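Putative type 11 methyltransferase (Sulfolobus solfataricus, PDB 3I9F) probably transfers methyl groups from S-adenosylmethionine to an acceptor that is not identified. Local coordinates at residues 142-147 and 154-159. Sequence-based numbering, arbitrary orientation.
Sequences VEKRFN and GLVLKR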
loop_
_atom_site.group_PDB
_atom_site.type_symbol
_atom_site.label_atom_id
_atom_site.label_comp_id
_atom_site.label_asym_id
_atom_site.label_seq_id
_atom_site.Cartn_x
_atom_site.Cartn_y
_atom_site.Cartn_z
ATOM N N VAL B 142 24.251 -12.413 -11.452
ATOM C CA VAL B 142 23.367 -13.145 -12.345
ATOM C C VAL B 142 23.372 -14.616 -11.994
ATOM O O VAL B 142 24.432 -15.224 -11.882
ATOM C CB VAL B 142 23.776 -13.054 -13.816
ATOM C CG1 VAL B 142 22.732 -13.811 -14.677
ATOM C CG2 VAL B 142 23.892 -11.595 -14.253
ATOM N N GLU B 143 22.169 -15.161 -11.842
ATOM C CA GLU B 143 21.943 -16.558 -11.561
ATOM C C GLU B 143 21.513 -17.282 -12.850
ATOM O O GLU B 143 22.055 -18.338 -13.166
ATOM C CB GLU B 143 20.885 -16.686 -10.453
ATOM C CG GLU B 143 20.069 -17.951 -10.496
ATOM C CD GLU B 143 19.418 -18.275 -9.186
ATOM O OE1 GLU B 143 18.336 -17.730 -8.899
ATOM O OE2 GLU B 143 19.985 -19.109 -8.447
ATOM N N LYS B 144 20.531 -16.732 -13.571
ATOM C CA LYS B 144 20.146 -17.246 -14.878
ATOM C C LYS B 144 20.092 -16.134 -15.935
ATOM O O LYS B 144 19.950 -14.954 -15.608
ATOM C CB LYS B 144 18.771 -17.887 -14.810
ATOM C CG LYS B 144 18.674 -19.130 -13.956
ATOM C CD LYS B 144 17.190 -19.406 -13.500
ATOM C CE LYS B 144 17.015 -20.781 -12.809
ATOM N NZ LYS B 144 18.202 -21.174 -11.942
ATOM N N ARG B 145 20.173 -16.536 -17.205
ATOM C CA ARG B 145 19.888 -15.647 -18.344
ATOM C C ARG B 145 18.851 -16.246 -19.256
ATOM O O ARG B 145 18.748 -17.447 -19.353
ATOM C CB ARG B 145 21.115 -15.425 -19.176
ATOM C CG ARG B 145 22.240 -14.854 -18.439
ATOM C CD ARG B 145 23.244 -14.334 -19.413
ATOM N NE ARG B 145 24.321 -13.655 -18.718
ATOM C CZ ARG B 145 25.268 -14.264 -18.020
ATOM N NH1 ARG B 145 25.293 -15.593 -17.918
ATOM N NH2 ARG B 145 26.206 -13.539 -17.414
ATOM N N PHE B 146 18.100 -15.409 -19.948
ATOM C CA PHE B 146 17.068 -15.876 -20.870
ATOM C C PHE B 146 16.744 -14.800 -21.916
ATOM O O PHE B 146 17.065 -13.636 -21.726
ATOM C CB PHE B 146 15.823 -16.353 -20.115
ATOM C CG PHE B 146 15.071 -15.267 -19.411
ATOM C CD1 PHE B 146 13.845 -14.804 -19.919
ATOM C CD2 PHE B 146 15.565 -14.703 -18.240
ATOM C CE1 PHE B 146 13.132 -13.790 -19.268
ATOM C CE2 PHE B 146 14.851 -13.691 -17.577
ATOM C CZ PHE B 146 13.643 -13.230 -18.094
ATOM N N ASN B 147 16.155 -15.220 -23.034
ATOM C CA ASN B 147 15.861 -14.346 -24.156
ATOM C C ASN B 147 14.367 -14.313 -24.404
ATOM O O ASN B 147 13.860 -15.053 -25.241
ATOM C CB ASN B 147 16.599 -14.805 -25.422
ATOM C CG ASN B 147 18.134 -14.718 -25.284
ATOM O OD1 ASN B 147 18.698 -13.707 -24.791
ATOM N ND2 ASN B 147 18.821 -15.776 -25.747
ATOM N N GLY B 154 17.162 -10.876 -20.707
ATOM C CA GLY B 154 16.474 -11.197 -19.460
ATOM C C GLY B 154 17.482 -11.729 -18.457
ATOM O O GLY B 154 18.328 -12.526 -18.805
ATOM N N LEU B 155 17.426 -11.258 -17.216
ATOM C CA LEU B 155 18.299 -11.767 -16.160
ATOM C C LEU B 155 17.478 -12.127 -14.922
ATOM O O LEU B 155 16.397 -11.557 -14.675
ATOM C CB LEU B 155 19.344 -10.738 -15.777
ATOM C CG LEU B 155 20.114 -10.007 -16.884
ATOM C CD1 LEU B 155 20.743 -8.752 -16.274
ATOM C CD2 LEU B 155 21.190 -10.909 -17.561
ATOM N N VAL B 156 17.968 -13.113 -14.181
ATOM C CA VAL B 156 17.471 -13.392 -12.874
ATOM C C VAL B 156 18.684 -13.170 -12.024
ATOM O O VAL B 156 19.756 -13.648 -12.355
ATOM C CB VAL B 156 16.959 -14.827 -12.733
ATOM C CG1 VAL B 156 16.435 -15.089 -11.267
ATOM C CG2 VAL B 156 15.887 -15.132 -13.815
ATOM N N LEU B 157 18.515 -12.432 -10.942
ATOM C CA LEU B 157 19.596 -11.929 -10.158
ATOM C C LEU B 157 19.348 -12.337 -8.714
ATOM O O LEU B 157 18.218 -12.294 -8.280
ATOM C CB LEU B 157 19.561 -10.412 -10.232
ATOM C CG LEU B 157 20.440 -9.590 -11.136
ATOM C CD1 LEU B 157 20.387 -10.103 -12.526
ATOM C CD2 LEU B 157 19.995 -8.140 -11.066
ATOM N N LYS B 158 20.399 -12.696 -7.978
ATOM C CA LYS B 158 20.322 -12.959 -6.550
ATOM C C LYS B 158 21.349 -12.120 -5.848
ATOM O O LYS B 158 22.287 -11.680 -6.448
ATOM C CB LYS B 158 20.640 -14.432 -6.255
ATOM C CG LYS B 158 22.079 -14.867 -6.690
ATOM C CD LYS B 158 22.346 -16.359 -6.543
ATOM C CE LYS B 158 23.293 -16.689 -5.397
ATOM N NZ LYS B 158 23.969 -17.997 -5.621
ATOM N N ARG B 159 21.191 -11.953 -4.549
ATOM C CA ARG B 159 22.143 -11.176 -3.779
ATOM C C ARG B 159 23.522 -11.805 -3.722
ATOM O O ARG B 159 23.629 -13.007 -3.530
ATOM C CB ARG B 159 21.662 -11.056 -2.345
ATOM C CG ARG B 159 20.426 -10.210 -2.143
ATOM C CD ARG B 159 20.169 -10.149 -0.670
ATOM N NE ARG B 159 18.954 -9.442 -0.262
ATOM C CZ ARG B 159 18.856 -8.124 -0.046
ATOM N NH1 ARG B 159 19.865 -7.323 -0.284
ATOM N NH2 ARG B 159 17.713 -7.607 0.399
#
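Phe-146 lays its ring over Gly-154 where strands 140-146 and 152-159 pair as the closing beta hairpin of a Rossmann-like methyltransferase sheet, whose strand order 3-2-1-4-5-7-6 is that of the class I fold. Gly-154 CA sits 3.8 Å from the centroid of the Phe-146 ring, a CH-pi contact over one face. Chi1 of 68° sets Phe-146 CG between its own backbone N and carbonyl carbon, which swings the ring across the neighbouring strand; Gly-154, having no side chain, lets it lie directly on CA. From there Phe-146 CE2 reaches Val-156 CG2 at 4.2 Å. With only the methyl of an alanine in place of Phe-146, the Gly-154 backbone would probably lose its aromatic cover and Val-156 CG2 a neighbour.

Toward the start of strand 140-146 the pairing is broken by a classic beta bulge: Glu-143 and Lys-144 both face Val-156. The carbonyl of Val-156 takes a nearly straight bond from Glu-143 N (2.9 Å, 169° at the hydrogen) and a weak one from Lys-144 N, while Val-156 N returns a bond to Lys-144 O. The alpha-region backbone of Glu-143 makes the kink. Its carboxylate lies beside Val-156 CG1 and the CD methylene of Lys-158, but its salt bridge goes to Arg-107 on strand 106-113, which flanks strand 152-159 on its other side.

Val-142, Arg-145, Leu-155 and Leu-157 share the sheet face covered by helix 130-136, where Glu-130 takes the Arg-145 NE in a salt bridge. Val-142 bridges the two leucines with one methyl, CG2, 4.2 Å from Leu-157 CD1 and 4.3 Å from Leu-155 CD2. Its other methyl, CG1, stands over the centre of the Arg-145 guanidinium, 4.2 Å above the plane.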